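Local coordinates for flagellar biosynthesis protein flhF (Bacillus subtilis, PDB 2PX0), which binds GTP as a homodimeric GTPase of the signal recognition particle family and is necessary for building the bacterial flagellum, at residues Glu40-Ala45 with Gly74-Glu79; Asp91-Ala96 with Ser257-Leu262; Glu101-Lys106 with Tyr183-Val188; Asn194-Gln199 with Val233-Ser238. All blocks are in the same frame, centred on the assembly; numbering follows the deposited sequence.

Contact 1: Glu40-Ala45 with Gly74-Glu79; sequences EPLRKA and GGLTEE
Leu42 and Leu76 meet at about a right angle, methyl group against methyl group, with CD1 of Leu42 beside CD1 of Leu76. Leu42 swings its branch to the side of its own backbone N (chi1 -77°), so that CG and CD1, rather than CB, come up to Leu76 CD1. Just before it in the chain, Pro41 lays the CB and CG corner of its ring over the loop backbone, CB lying 3.3 Å from Leu76 O and 3.6 Å from CB of Glu78. A proline suits the first turn of helix 41-51, where its missing N-H costs no helical bond. The pairing belongs to the helical N domain of this SRP-type GTPase: the loop between helices 56-71 and 81-90 folds back on the start of helix 41-51, and Leu76 also reaches Leu66 and Val81 on those two helices. Lys44 stretches out fully beyond CG, its length carrying the ammonium to the loop. There NZ donates to Glu78 O at 2.9 Å, nearly in line with the carbonyl bond (173°). The carboxylate of Glu78 curls back from a bent chain, OE1 standing 4.2 Å from Lys44 NZ, too far for a salt bridge, though the charges probably attract.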
loop_
_atom_site.group_PDB
_atom_site.type_symbol
_atom_site.label_atom_id
_atom_site.label_comp_id
_atom_site.label_asym_id
_atom_site.label_seq_id
_atom_site.Cartn_x
_atom_site.Cartn_y
_atom_site.Cartn_z
ATOM N N GLU A 40 -37.981 2.309 3.736
ATOM C CA GLU A 40 -38.572 3.614 3.385
ATOM C C GLU A 40 -37.440 4.502 2.822
ATOM O O GLU A 40 -36.444 3.974 2.324
ATOM C CB GLU A 40 -39.211 4.270 4.616
ATOM C CG GLU A 40 -40.656 3.865 4.866
ATOM C CD GLU A 40 -41.532 3.968 3.619
ATOM O OE1 GLU A 40 -41.520 5.045 2.977
ATOM O OE2 GLU A 40 -42.233 2.979 3.285
ATOM N N PRO A 41 -37.584 5.848 2.847
ATOM C CA PRO A 41 -36.469 6.648 2.315
ATOM C C PRO A 41 -35.168 6.291 3.042
ATOM O O PRO A 41 -34.067 6.607 2.584
ATOM C CB PRO A 41 -36.905 8.075 2.608
ATOM C CG PRO A 41 -38.360 8.002 2.370
ATOM C CD PRO A 41 -38.770 6.701 3.049
ATOM N N LEU A 42 -35.321 5.624 4.180
ATOM C CA LEU A 42 -34.193 5.194 4.987
ATOM C C LEU A 42 -33.446 4.044 4.335
ATOM O O LEU A 42 -32.228 3.946 4.467
ATOM C CB LEU A 42 -34.666 4.773 6.377
ATOM C CG LEU A 42 -35.000 5.903 7.358
ATOM C CD1 LEU A 42 -36.116 6.792 6.820
ATOM C CD2 LEU A 42 -35.399 5.284 8.667
ATOM N N ARG A 43 -34.169 3.168 3.640
ATOM C CA ARG A 43 -33.523 2.044 2.964
ATOM C C ARG A 43 -32.433 2.607 2.059
ATOM O O ARG A 43 -31.418 1.947 1.804
ATOM C CB ARG A 43 -34.523 1.240 2.119
ATOM C CG ARG A 43 -33.858 0.080 1.370
ATOM C CD ARG A 43 -34.838 -0.808 0.598
ATOM N NE ARG A 43 -35.569 -0.093 -0.444
ATOM C CZ ARG A 43 -36.748 0.497 -0.267
ATOM N NH1 ARG A 43 -37.343 0.455 0.919
ATOM N NH2 ARG A 43 -37.329 1.141 -1.275
ATOM N N LYS A 44 -32.648 3.831 1.583
ATOM C CA LYS A 44 -31.680 4.489 0.721
ATOM C C LYS A 44 -30.375 4.621 1.507
ATOM O O LYS A 44 -29.322 4.134 1.085
ATOM C CB LYS A 44 -32.192 5.872 0.326
ATOM C CG LYS A 44 -31.334 6.584 -0.701
ATOM C CD LYS A 44 -31.825 8.004 -0.930
ATOM C CE LYS A 44 -30.909 8.757 -1.893
ATOM N NZ LYS A 44 -31.224 10.221 -1.928
ATOM N N ALA A 45 -30.467 5.281 2.659
ATOM C CA ALA A 45 -29.326 5.495 3.536
ATOM C C ALA A 45 -28.686 4.156 3.837
ATOM O O ALA A 45 -27.471 4.061 4.010
ATOM C CB ALA A 45 -29.785 6.160 4.821
ATOM N N GLY A 74 -38.172 15.447 12.230
ATOM C CA GLY A 74 -38.538 15.865 10.885
ATOM C C GLY A 74 -39.158 14.873 9.918
ATOM O O GLY A 74 -39.834 13.916 10.311
ATOM N N GLY A 75 -38.931 15.127 8.632
ATOM C CA GLY A 75 -39.451 14.267 7.584
ATOM C C GLY A 75 -38.338 13.934 6.613
ATOM O O GLY A 75 -38.081 14.676 5.666
ATOM N N LEU A 76 -37.675 12.812 6.857
ATOM C CA LEU A 76 -36.568 12.375 6.024
ATOM C C LEU A 76 -36.929 12.219 4.556
ATOM O O LEU A 76 -36.885 11.109 4.017
ATOM C CB LEU A 76 -36.015 11.047 6.539
ATOM C CG LEU A 76 -35.413 11.030 7.945
ATOM C CD1 LEU A 76 -35.025 9.602 8.286
ATOM C CD2 LEU A 76 -34.206 11.952 8.019
ATOM N N THR A 77 -37.287 13.321 3.905
ATOM C CA THR A 77 -37.625 13.276 2.491
ATOM C C THR A 77 -36.434 12.581 1.843
ATOM O O THR A 77 -35.298 13.013 2.025
ATOM C CB THR A 77 -37.754 14.697 1.914
ATOM O OG1 THR A 77 -38.503 15.512 2.826
ATOM C CG2 THR A 77 -38.464 14.667 0.566
ATOM N N GLU A 78 -36.679 11.499 1.112
ATOM C CA GLU A 78 -35.581 10.776 0.469
ATOM C C GLU A 78 -34.680 11.758 -0.273
ATOM O O GLU A 78 -33.644 11.383 -0.831
ATOM C CB GLU A 78 -36.119 9.705 -0.494
ATOM C CG GLU A 78 -36.980 10.225 -1.636
ATOM C CD GLU A 78 -36.197 11.055 -2.646
ATOM O OE1 GLU A 78 -35.190 10.542 -3.182
ATOM O OE2 GLU A 78 -36.589 12.220 -2.905
ATOM N N GLU A 79 -35.089 13.021 -0.266
ATOM C CA GLU A 79 -34.355 14.087 -0.918
ATOM C C GLU A 79 -33.326 14.689 0.038
ATOM O O GLU A 79 -32.196 14.966 -0.361
ATOM C CB GLU A 79 -35.347 15.145 -1.411
ATOM C CG GLU A 79 -34.740 16.363 -2.076
ATOM C CD GLU A 79 -34.365 17.429 -1.073
ATOM O OE1 GLU A 79 -35.204 17.735 -0.195
ATOM O OE2 GLU A 79 -33.237 17.964 -1.168
#

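Contact 2: Asp91-Ala96 with Ser257-Leu262; sequences DMLPSA and SVFNIL
Leu93 spreads both its methyl groups against the ring of Phe259. CD1 lies over one face, 3.7 Å from the centroid and 27° off the ring normal, a CH-pi contact displaced toward the rim near CD2 and CE2. The other methyl, CD2, approaches CE2 of Phe259, and the two side chains cross at about a right angle. A branched leucine suits this place because its fork can lay one methyl on the ring while the other comes to CE2, out beyond the rim and clear of the plane. CD1 also reaches CB of Leu262, one helical turn beyond Phe259, at 3.7 Å, and therefore sits between the two helix residues. Met92 adds CB near CZ of Phe259, at 4.1 Å. On the other side of Leu93 in sequence, Pro94 sets its CD beside Leu262 O.

CG of Phe259 stands opposite the backbone N (chi1 178°), and the ring thereby reaches the loop although CB does not face it. The three-residue step from Phe259 to Leu262 puts both side chains on neighbouring parts of one helix surface. Further out, Trp99 touches both Leu93 and Leu262, and its NE1 makes a weak hydrogen bond to Pro94 O.

The loop leaving helix 81-90 of the N domain thus lies against helix 256-263 of the GTPase domain. Phe290 and Leu294 of helix 287-294 also pack on Phe259, Leu262 reaches Tyr244 of strand 243-247, and Ile261 touches Tyr226 and Met229 of helix 226-232.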
loop_
_atom_site.group_PDB
_atom_site.type_symbol
_atom_site.label_atom_id
_atom_site.label_comp_id
_atom_site.label_asym_id
_atom_site.label_seq_id
_atom_site.Cartn_x
_atom_site.Cartn_y
_atom_site.Cartn_z
ATOM N N ASP A 91 -20.382 13.791 12.937
ATOM C CA ASP A 91 -20.294 13.944 14.386
ATOM C C ASP A 91 -19.618 12.762 15.070
ATOM O O ASP A 91 -19.777 12.566 16.278
ATOM C CB ASP A 91 -21.686 14.168 14.973
ATOM C CG ASP A 91 -22.096 15.644 14.958
ATOM O OD1 ASP A 91 -21.905 16.325 13.916
ATOM O OD2 ASP A 91 -22.619 16.123 15.998
ATOM N N MET A 92 -18.850 11.996 14.288
ATOM C CA MET A 92 -18.126 10.820 14.777
ATOM C C MET A 92 -16.608 10.907 14.616
ATOM O O MET A 92 -15.871 10.091 15.192
ATOM C CB MET A 92 -18.615 9.570 14.067
ATOM C CG MET A 92 -19.966 9.130 14.492
ATOM S SD MET A 92 -20.438 7.658 13.607
ATOM C CE MET A 92 -19.187 6.476 14.242
ATOM N N LEU A 93 -16.143 11.863 13.812
ATOM C CA LEU A 93 -14.709 12.059 13.611
ATOM C C LEU A 93 -14.345 13.232 14.507
ATOM O O LEU A 93 -15.217 13.996 14.922
ATOM C CB LEU A 93 -14.393 12.450 12.166
ATOM C CG LEU A 93 -14.866 11.652 10.951
ATOM C CD1 LEU A 93 -14.480 10.192 11.087
ATOM C CD2 LEU A 93 -16.357 11.801 10.816
ATOM N N PRO A 94 -13.061 13.390 14.831
ATOM C CA PRO A 94 -12.689 14.520 15.688
ATOM C C PRO A 94 -13.184 15.838 15.109
ATOM O O PRO A 94 -13.238 16.003 13.893
ATOM C CB PRO A 94 -11.162 14.426 15.761
ATOM C CG PRO A 94 -10.791 13.498 14.626
ATOM C CD PRO A 94 -11.913 12.515 14.576
ATOM N N SER A 95 -13.558 16.771 15.979
ATOM C CA SER A 95 -14.078 18.062 15.539
ATOM C C SER A 95 -13.169 18.797 14.565
ATOM O O SER A 95 -11.944 18.621 14.570
ATOM C CB SER A 95 -14.349 18.951 16.741
ATOM O OG SER A 95 -13.221 18.960 17.593
ATOM N N ALA A 96 -13.786 19.636 13.739
ATOM C CA ALA A 96 -13.085 20.409 12.723
ATOM C C ALA A 96 -11.762 20.988 13.192
ATOM O O ALA A 96 -10.787 21.020 12.428
ATOM C CB ALA A 96 -13.973 21.521 12.234
ATOM N N SER A 257 -12.450 2.687 5.228
ATOM C CA SER A 257 -11.337 2.360 6.102
ATOM C C SER A 257 -10.695 3.606 6.723
ATOM O O SER A 257 -10.347 3.619 7.917
ATOM C CB SER A 257 -10.292 1.553 5.331
ATOM O OG SER A 257 -9.951 2.169 4.107
ATOM N N VAL A 258 -10.539 4.657 5.923
ATOM C CA VAL A 258 -9.926 5.878 6.431
ATOM C C VAL A 258 -10.855 6.504 7.481
ATOM O O VAL A 258 -10.403 7.118 8.447
ATOM C CB VAL A 258 -9.627 6.873 5.273
ATOM C CG1 VAL A 258 -8.784 8.029 5.771
ATOM C CG2 VAL A 258 -8.898 6.148 4.161
ATOM N N PHE A 259 -12.159 6.343 7.294
ATOM C CA PHE A 259 -13.120 6.856 8.264
ATOM C C PHE A 259 -12.959 6.026 9.538
ATOM O O PHE A 259 -12.687 6.556 10.623
ATOM C CB PHE A 259 -14.540 6.715 7.719
ATOM C CG PHE A 259 -15.601 7.183 8.664
ATOM C CD1 PHE A 259 -16.101 6.334 9.634
ATOM C CD2 PHE A 259 -16.105 8.473 8.580
ATOM C CE1 PHE A 259 -17.096 6.756 10.513
ATOM C CE2 PHE A 259 -17.097 8.903 9.451
ATOM C CZ PHE A 259 -17.595 8.043 10.421
ATOM N N ASN A 260 -13.121 4.715 9.387
ATOM C CA ASN A 260 -12.961 3.789 10.501
ATOM C C ASN A 260 -11.788 4.190 11.412
ATOM O O ASN A 260 -11.915 4.207 12.637
ATOM C CB ASN A 260 -12.710 2.375 9.975
ATOM C CG ASN A 260 -13.888 1.810 9.209
ATOM O OD1 ASN A 260 -15.025 1.785 9.699
ATOM N ND2 ASN A 260 -13.619 1.333 7.998
ATOM N N ILE A 261 -10.646 4.503 10.801
ATOM C CA ILE A 261 -9.449 4.879 11.540
ATOM C C ILE A 261 -9.601 6.199 12.254
ATOM O O ILE A 261 -9.100 6.381 13.373
ATOM C CB ILE A 261 -8.215 4.987 10.619
ATOM C CG1 ILE A 261 -7.734 3.598 10.216
ATOM C CG2 ILE A 261 -7.097 5.692 11.333
ATOM C CD1 ILE A 261 -7.361 2.731 11.383
ATOM N N LEU A 262 -10.280 7.127 11.597
ATOM C CA LEU A 262 -10.470 8.440 12.174
ATOM C C LEU A 262 -11.514 8.418 13.269
ATOM O O LEU A 262 -11.330 9.055 14.304
ATOM C CB LEU A 262 -10.867 9.442 11.094
ATOM C CG LEU A 262 -9.754 9.921 10.176
ATOM C CD1 LEU A 262 -10.352 10.679 8.982
ATOM C CD2 LEU A 262 -8.810 10.800 10.973
#

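Contact 3: Glu101-Lys106 with Tyr183-Val188; sequences EPIHSK and YDHVFV
The loop between helix 81-90 and strand 107-112 of the P-loop GTPase sheet meets the beginning of the neighbouring parallel strand 185-189. Ile103 places CG2 over one face of the His185 imidazole, 3.4 Å from CE1, while its other branch carries CD1 to the edge of the Phe187 ring, 3.9 Å from CE2. With CG2 opposite the backbone N and CG1 beside it (chi1 -85°), the two arms of this beta-branched residue serve two rings at once. Phe187 and Ile103 also pack on helix 118-132, which follows the P-loop. Between the two neighbouring strands, Val186 N donates to Lys106 O, a bond modelled very short, so its exact length is doubtful; the parallel pairing continues with bonds from Val186 and Val188 to Ile108. Lys106 packs CG 4.0 Å from CG2 of Val186, and its NZ is hydrogen-bonded to Ser181 O, just upstream. The contact therefore divides its chemistry: Ile103 and Phe187 bury apolar surface, the His185 imidazole offers Ile103 a face and keeps its NE2 3.1 Å from His104 O, and lysine, long enough to pack its methylenes first, ends at Ser181, whose carbonyl dipole probably stabilises the ammonium in part.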
loop_
_atom_site.group_PDB
_atom_site.type_symbol
_atom_site.label_atom_id
_atom_site.label_comp_id
_atom_site.label_asym_id
_atom_site.label_seq_id
_atom_site.Cartn_x
_atom_site.Cartn_y
_atom_site.Cartn_z
ATOM N N GLU A 101 -4.611 21.280 10.311
ATOM C CA GLU A 101 -3.625 22.064 11.030
ATOM C C GLU A 101 -2.588 22.437 9.975
ATOM O O GLU A 101 -1.875 21.579 9.476
ATOM C CB GLU A 101 -2.987 21.193 12.110
ATOM C CG GLU A 101 -2.031 21.894 13.052
ATOM C CD GLU A 101 -1.341 20.914 13.993
ATOM O OE1 GLU A 101 -0.350 20.269 13.570
ATOM O OE2 GLU A 101 -1.800 20.774 15.153
ATOM N N PRO A 102 -2.498 23.718 9.602
ATOM C CA PRO A 102 -1.520 24.138 8.593
ATOM C C PRO A 102 -0.085 23.949 9.058
ATOM O O PRO A 102 0.173 23.665 10.227
ATOM C CB PRO A 102 -1.842 25.609 8.405
ATOM C CG PRO A 102 -2.222 26.022 9.780
ATOM C CD PRO A 102 -3.164 24.889 10.190
ATOM N N ILE A 103 0.855 24.113 8.140
ATOM C CA ILE A 103 2.262 23.979 8.485
ATOM C C ILE A 103 2.766 25.272 9.135
ATOM O O ILE A 103 2.729 26.339 8.518
ATOM C CB ILE A 103 3.099 23.642 7.231
ATOM C CG1 ILE A 103 3.067 22.128 7.004
ATOM C CG2 ILE A 103 4.528 24.148 7.383
ATOM C CD1 ILE A 103 3.932 21.661 5.870
ATOM N N HIS A 104 3.217 25.164 10.385
ATOM C CA HIS A 104 3.727 26.310 11.142
ATOM C C HIS A 104 5.154 26.108 11.638
ATOM O O HIS A 104 6.060 26.846 11.264
ATOM C CB HIS A 104 2.841 26.587 12.356
ATOM C CG HIS A 104 1.549 27.264 12.024
ATOM N ND1 HIS A 104 1.493 28.474 11.363
ATOM C CD2 HIS A 104 0.267 26.914 12.281
ATOM C CE1 HIS A 104 0.230 28.839 11.228
ATOM N NE2 HIS A 104 -0.534 27.909 11.776
ATOM N N SER A 105 5.332 25.113 12.503
ATOM C CA SER A 105 6.629 24.795 13.088
ATOM C C SER A 105 7.788 24.864 12.102
ATOM O O SER A 105 7.605 24.815 10.885
ATOM C CB SER A 105 6.589 23.404 13.724
ATOM O OG SER A 105 5.587 23.339 14.723
ATOM N N LYS A 106 8.990 24.972 12.651
ATOM C CA LYS A 106 10.195 25.061 11.852
ATOM C C LYS A 106 10.608 23.685 11.352
ATOM O O LYS A 106 11.286 23.565 10.327
ATOM C CB LYS A 106 11.313 25.680 12.694
ATOM C CG LYS A 106 12.667 25.763 12.005
ATOM C CD LYS A 106 13.623 26.662 12.779
ATOM C CE LYS A 106 13.114 28.113 12.781
ATOM N NZ LYS A 106 14.057 29.060 13.438
ATOM N N TYR A 183 16.558 28.721 9.383
ATOM C CA TYR A 183 15.551 28.554 8.338
ATOM C C TYR A 183 14.117 28.542 8.863
ATOM O O TYR A 183 13.875 28.221 10.023
ATOM C CB TYR A 183 15.821 27.264 7.557
ATOM C CG TYR A 183 17.071 27.320 6.721
ATOM C CD1 TYR A 183 18.323 27.380 7.318
ATOM C CD2 TYR A 183 16.998 27.366 5.329
ATOM C CE1 TYR A 183 19.472 27.492 6.557
ATOM C CE2 TYR A 183 18.148 27.479 4.554
ATOM C CZ TYR A 183 19.378 27.545 5.175
ATOM O OH TYR A 183 20.522 27.691 4.426
ATOM N N ASP A 184 13.165 28.892 8.003
ATOM C CA ASP A 184 11.771 28.895 8.415
ATOM C C ASP A 184 11.339 27.474 8.727
ATOM O O ASP A 184 11.145 27.097 9.885
ATOM C CB ASP A 184 10.869 29.443 7.310
ATOM C CG ASP A 184 11.197 30.869 6.946
ATOM O OD1 ASP A 184 11.417 31.691 7.866
ATOM O OD2 ASP A 184 11.227 31.173 5.735
ATOM N N HIS A 185 11.202 26.687 7.668
ATOM C CA HIS A 185 10.780 25.303 7.781
ATOM C C HIS A 185 11.873 24.334 7.362
ATOM O O HIS A 185 12.654 24.597 6.440
ATOM C CB HIS A 185 9.543 25.085 6.918
ATOM C CG HIS A 185 8.389 25.953 7.304
ATOM N ND1 HIS A 185 7.323 26.192 6.464
ATOM C CD2 HIS A 185 8.130 26.635 8.444
ATOM C CE1 HIS A 185 6.458 26.986 7.069
ATOM N NE2 HIS A 185 6.925 27.269 8.270
ATOM N N VAL A 186 11.922 23.203 8.053
ATOM C CA VAL A 186 12.897 22.172 7.758
ATOM C C VAL A 186 12.114 20.873 7.579
ATOM O O VAL A 186 11.524 20.345 8.527
ATOM C CB VAL A 186 13.885 22.016 8.905
ATOM C CG1 VAL A 186 15.032 21.133 8.473
ATOM C CG2 VAL A 186 14.372 23.373 9.349
ATOM N N PHE A 187 12.098 20.366 6.355
ATOM C CA PHE A 187 11.373 19.141 6.065
ATOM C C PHE A 187 12.218 17.879 6.264
ATOM O O PHE A 187 13.176 17.622 5.525
ATOM C CB PHE A 187 10.805 19.211 4.644
ATOM C CG PHE A 187 9.833 20.343 4.443
ATOM C CD1 PHE A 187 10.290 21.646 4.239
ATOM C CD2 PHE A 187 8.458 20.124 4.521
ATOM C CE1 PHE A 187 9.388 22.721 4.118
ATOM C CE2 PHE A 187 7.551 21.195 4.403
ATOM C CZ PHE A 187 8.020 22.495 4.203
ATOM N N VAL A 188 11.855 17.111 7.293
ATOM C CA VAL A 188 12.546 15.869 7.631
ATOM C C VAL A 188 11.826 14.640 7.087
ATOM O O VAL A 188 10.638 14.450 7.335
ATOM C CB VAL A 188 12.669 15.699 9.143
ATOM C CG1 VAL A 188 13.466 14.446 9.448
ATOM C CG2 VAL A 188 13.324 16.915 9.749
#

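Contact 4: Asn194-Gln199 with Val233-Ser238; sequences NFKDPQ and VKRFSS
Over one face of the Phe195 ring lies CZ of Phe236, 3.2 Å from CD2 of Phe195 and offset toward the rim; a broad flat side chain at 195 gives Phe236 a face to rest on. The rings are oblique, planes at 49° and centroids 4.7 Å apart, with CD1 of Phe195 in plane at the border of the Phe236 ring. The Arg235 guanidinium has Phe195 O over one face and Lys196 O near its edge. Its NH1 donates to Lys196 O at 2.9 Å from above the carbonyl plane, and NH2 adds a weak bond to the same oxygen. Arginine suits this place: folded at chi2 and chi3 (-48° and -67°), it turns back to a backbone oxygen while its guanidinium edge meets CD of Pro198. Phe195 centres an inverse gamma turn just after Asp189 to Arg193, which probably bind GTP, and its ring lies close to Gly112 of the P-loop. Asp197 is the N-cap of helix 198-207, its OD1 accepting from Gln199 N, whose place is less sure. Lys196 sends NZ to Asp250 O of the second subunit. Ile201 touches Phe195 and Arg235 and Leu204 touches Phe236, so the turn after helix 226-232 lies along helix 198-207.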
loop_
_atom_site.group_PDB
_atom_site.type_symbol
_atom_site.label_atom_id
_atom_site.label_comp_id
_atom_site.label_asym_id
_atom_site.label_seq_id
_atom_site.Cartn_x
_atom_site.Cartn_y
_atom_site.Cartn_z
ATOM N N ASN A 194 8.975 -1.446 8.889
ATOM C CA ASN A 194 7.674 -2.023 9.240
ATOM C C ASN A 194 7.434 -1.896 10.744
ATOM O O ASN A 194 7.812 -2.772 11.520
ATOM C CB ASN A 194 7.639 -3.488 8.803
ATOM C CG ASN A 194 6.764 -4.350 9.691
ATOM O OD1 ASN A 194 5.687 -3.930 10.128
ATOM N ND2 ASN A 194 7.217 -5.577 9.953
ATOM N N PHE A 195 6.792 -0.804 11.146
ATOM C CA PHE A 195 6.537 -0.527 12.561
ATOM C C PHE A 195 5.700 -1.520 13.369
ATOM O O PHE A 195 4.789 -1.121 14.101
ATOM C CB PHE A 195 5.931 0.866 12.711
ATOM C CG PHE A 195 6.794 1.953 12.169
ATOM C CD1 PHE A 195 6.816 2.230 10.811
ATOM C CD2 PHE A 195 7.610 2.697 13.018
ATOM C CE1 PHE A 195 7.639 3.236 10.306
ATOM C CE2 PHE A 195 8.437 3.703 12.523
ATOM C CZ PHE A 195 8.450 3.971 11.165
ATOM N N LYS A 196 6.001 -2.808 13.243
ATOM C CA LYS A 196 5.285 -3.820 14.010
ATOM C C LYS A 196 6.319 -4.408 14.950
ATOM O O LYS A 196 6.010 -5.207 15.837
ATOM C CB LYS A 196 4.690 -4.890 13.097
ATOM C CG LYS A 196 3.158 -4.977 13.183
ATOM C CD LYS A 196 2.573 -5.898 12.102
ATOM C CE LYS A 196 3.180 -7.296 12.140
ATOM N NZ LYS A 196 2.613 -8.145 11.070
ATOM N N ASP A 197 7.560 -3.993 14.723
ATOM C CA ASP A 197 8.689 -4.383 15.550
ATOM C C ASP A 197 8.957 -3.124 16.367
ATOM O O ASP A 197 9.549 -2.159 15.874
ATOM C CB ASP A 197 9.913 -4.726 14.688
ATOM C CG ASP A 197 11.234 -4.496 15.425
ATOM O OD1 ASP A 197 11.253 -4.565 16.671
ATOM O OD2 ASP A 197 12.261 -4.254 14.757
ATOM N N PRO A 198 8.518 -3.115 17.633
ATOM C CA PRO A 198 8.723 -1.946 18.491
ATOM C C PRO A 198 10.110 -1.318 18.404
ATOM O O PRO A 198 10.285 -0.160 18.776
ATOM C CB PRO A 198 8.390 -2.479 19.892
ATOM C CG PRO A 198 8.656 -3.961 19.781
ATOM C CD PRO A 198 8.083 -4.279 18.425
ATOM N N GLN A 199 11.087 -2.069 17.900
ATOM C CA GLN A 199 12.448 -1.550 17.782
ATOM C C GLN A 199 12.468 -0.208 17.068
ATOM O O GLN A 199 12.970 0.791 17.592
ATOM C CB GLN A 199 13.348 -2.531 17.010
ATOM C CG GLN A 199 14.758 -1.977 16.731
ATOM C CD GLN A 199 15.651 -2.950 15.978
ATOM O OE1 GLN A 199 15.296 -3.434 14.902
ATOM N NE2 GLN A 199 16.826 -3.231 16.538
ATOM N N VAL A 233 -1.579 1.820 14.204
ATOM C CA VAL A 233 -1.872 3.128 14.774
ATOM C C VAL A 233 -1.677 3.092 16.292
ATOM O O VAL A 233 -1.464 4.125 16.933
ATOM C CB VAL A 233 -3.316 3.555 14.453
ATOM C CG1 VAL A 233 -4.297 2.801 15.352
ATOM C CG2 VAL A 233 -3.456 5.053 14.616
ATOM N N LYS A 234 -1.761 1.887 16.852
ATOM C CA LYS A 234 -1.589 1.670 18.282
ATOM C C LYS A 234 -0.104 1.663 18.603
ATOM O O LYS A 234 0.333 2.262 19.579
ATOM C CB LYS A 234 -2.193 0.330 18.689
ATOM C CG LYS A 234 -3.615 0.118 18.186
ATOM C CD LYS A 234 -4.528 1.264 18.603
ATOM C CE LYS A 234 -5.946 1.069 18.084
ATOM N NZ LYS A 234 -6.581 -0.160 18.630
ATOM N N ARG A 235 0.667 0.985 17.761
ATOM C CA ARG A 235 2.106 0.896 17.947
ATOM C C ARG A 235 2.725 2.285 17.987
ATOM O O ARG A 235 3.845 2.461 18.467
ATOM C CB ARG A 235 2.740 0.077 16.812
ATOM C CG ARG A 235 2.071 -1.271 16.566
ATOM C CD ARG A 235 1.848 -2.057 17.874
ATOM N NE ARG A 235 3.096 -2.488 18.508
ATOM C CZ ARG A 235 3.889 -3.446 18.032
ATOM N NH1 ARG A 235 3.568 -4.084 16.912
ATOM N NH2 ARG A 235 5.008 -3.763 18.673
ATOM N N PHE A 236 1.991 3.273 17.489
ATOM C CA PHE A 236 2.493 4.639 17.473
ATOM C C PHE A 236 1.952 5.477 18.616
ATOM O O PHE A 236 2.135 6.693 18.644
ATOM C CB PHE A 236 2.149 5.323 16.151
ATOM C CG PHE A 236 3.155 5.091 15.071
ATOM C CD1 PHE A 236 3.123 3.929 14.311
ATOM C CD2 PHE A 236 4.152 6.033 14.826
ATOM C CE1 PHE A 236 4.069 3.701 13.316
ATOM C CE2 PHE A 236 5.107 5.821 13.835
ATOM C CZ PHE A 236 5.063 4.649 13.077
ATOM N N SER A 237 1.290 4.826 19.561
ATOM C CA SER A 237 0.716 5.532 20.697
ATOM C C SER A 237 1.744 6.353 21.480
ATOM O O SER A 237 1.494 7.517 21.807
ATOM C CB SER A 237 0.020 4.547 21.628
ATOM O OG SER A 237 -0.749 5.242 22.584
ATOM N N SER A 238 2.896 5.757 21.782
ATOM C CA SER A 238 3.935 6.470 22.521
ATOM C C SER A 238 4.298 7.783 21.827
ATOM O O SER A 238 4.104 8.860 22.392
ATOM C CB SER A 238 5.177 5.589 22.664
ATOM O OG SER A 238 5.186 4.578 21.668
#

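In the fold
Along the chain contact 1 comes first, wholly within the N domain, and its centre lies about 24 Å from that of contact 2, where the loop after helix 81-90 meets helix 256-263 of the GTPase domain. Contacts 3 and 4 fall, one after the other, between the two segments of contact 2, and each of these three centres is 21 to 25 Å from the others. Contact 3 lies at the start of strands 107-112 and 185-189 of the parallel sheet; contact 4 joins the loop that follows strand 185-189 to the turn after helix 226-232, near bound nucleotide and the second subunit. Contact 1 stands farthest out, about 46 Å from contact 3 between centres, so the N domain projects from the nucleotide-binding core.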